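Local coordinates for protein prophage lambdalm01, antigen B (Listeria monocytogenes, PDB 4ACV) that probably acts as a phage tail terminator, a ring-forming protein that would close the end of the tail tube during virion assembly, at residues Glu75-Asp78 against Thr79-Met83. Residues are numbered along the deposited sequence; the frame is centred on the assembly and turned at random.
Sequences EMID and TLIQM. Unlike the reference sequence in segment 75-78: M76 (reference Lys).
Four consecutive i to i+4 bonds, T79 to E75 through Q82 to D78, place 75-82 in the C-terminal part of alpha-helix 71-82, which packs against the antiparallel sheet of this tail-terminator-like fold. Two of them are nearly straight at the hydrogen: I81 N donating to I77 O and L80 N to M76 O.

The carbonyl of E75 carries a double load. T79 N reaches E75 O at 2.9 Å from one face of the carbonyl plane and T79 OG1 at 2.8 Å from the other, so backbone and hydroxyl grip the same oxygen. The torsion responsible sets OG1 beside its own backbone N (chi1 -61°), turned back toward the preceding turn.

Apolar contacts follow the same spacing. I77 and I81 run side by side, CG2 of I77 meeting CD1 of I81 at 3.6 Å, and both rest on I62 of strand 55-66. On another flank, CG of M76 lies looser, 4.1 Å from CD1 of L80; L80 also packs on M16 and L17 of helix 6-19. M76 differs from the reference lysine.

Polar ends gather where a neighbouring chain approaches: a basic side chain of that chain forms a salt bridge with E75 OE2, and its backbone accepts from Q82 NE2. The amide of Q82 stands 78° from the carboxylate plane of D78, and its N-H...O bond to OD2 is weak, bent to 125°. H98 adds another weak bond to that oxygen. A water donates to both D78 OD2, at 2.7 Å, and T79 OG1, at 2.8 Å.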
# COMPACT_ATOMS: atom_id res chain seq x y z
N GLU B 75 13.27 26.87 8.77
CA GLU B 75 14.35 27.11 7.81
C GLU B 75 15.74 27.05 8.43
O GLU B 75 16.69 26.64 7.78
CB GLU B 75 14.16 28.45 7.10
CG GLU B 75 13.26 28.37 5.88
CD GLU B 75 13.16 29.70 5.13
OE1 GLU B 75 13.32 30.76 5.77
OE2 GLU B 75 12.92 29.67 3.91
N MET B 76 15.86 27.46 9.69
CA MET B 76 17.14 27.36 10.37
C MET B 76 17.54 25.88 10.40
O MET B 76 18.61 25.50 9.94
CB MET B 76 17.08 27.96 11.78
CG MET B 76 18.34 27.78 12.63
SD MET B 76 18.46 28.99 13.96
CE MET B 76 19.51 28.19 15.16
N ILE B 77 16.65 25.05 10.92
CA ILE B 77 16.91 23.63 11.03
C ILE B 77 17.20 23.06 9.66
O ILE B 77 18.19 22.35 9.46
CB ILE B 77 15.72 22.91 11.67
CG1 ILE B 77 15.58 23.33 13.14
CG2 ILE B 77 15.88 21.39 11.52
CD1 ILE B 77 14.29 22.88 13.82
N ASP B 78 16.33 23.38 8.72
CA ASP B 78 16.39 22.83 7.38
C ASP B 78 17.73 23.14 6.72
O ASP B 78 18.33 22.29 6.06
CB ASP B 78 15.26 23.43 6.55
CG ASP B 78 15.05 22.71 5.25
OD1 ASP B 78 14.32 21.70 5.25
OD2 ASP B 78 15.60 23.16 4.22
N THR B 79 18.20 24.37 6.90
CA THR B 79 19.44 24.81 6.26
C THR B 79 20.68 24.18 6.91
O THR B 79 21.62 23.82 6.21
CB THR B 79 19.55 26.34 6.29
OG1 THR B 79 18.45 26.91 5.57
CG2 THR B 79 20.87 26.80 5.68
N LEU B 80 20.68 24.06 8.23
CA LEU B 80 21.79 23.42 8.91
C LEU B 80 21.96 21.97 8.47
O LEU B 80 23.07 21.53 8.15
CB LEU B 80 21.62 23.51 10.43
CG LEU B 80 21.82 24.94 10.95
CD1 LEU B 80 21.47 25.07 12.44
CD2 LEU B 80 23.25 25.43 10.67
N ILE B 81 20.86 21.23 8.42
CA ILE B 81 20.90 19.83 8.03
C ILE B 81 21.46 19.67 6.60
O ILE B 81 22.28 18.79 6.35
CB ILE B 81 19.51 19.17 8.16
CG1 ILE B 81 19.07 19.13 9.62
CG2 ILE B 81 19.53 17.78 7.60
CD1 ILE B 81 17.61 18.74 9.81
N GLN B 82 21.02 20.53 5.68
CA GLN B 82 21.54 20.50 4.32
C GLN B 82 23.02 20.89 4.20
O GLN B 82 23.67 20.55 3.22
CB GLN B 82 20.72 21.41 3.41
CG GLN B 82 19.33 20.92 3.15
CD GLN B 82 18.67 21.69 2.04
OE1 GLN B 82 18.96 21.45 0.87
NE2 GLN B 82 17.79 22.62 2.40
N MET B 83 23.53 21.63 5.18
CA MET B 83 24.93 22.04 5.22
C MET B 83 25.81 20.86 5.64
O MET B 83 27.03 20.92 5.54
CB MET B 83 25.13 23.21 6.19
CG MET B 83 24.96 24.60 5.57
SD MET B 83 25.21 25.97 6.75
CE MET B 83 26.68 25.43 7.62
O HOH W 1 16.46 25.74 3.97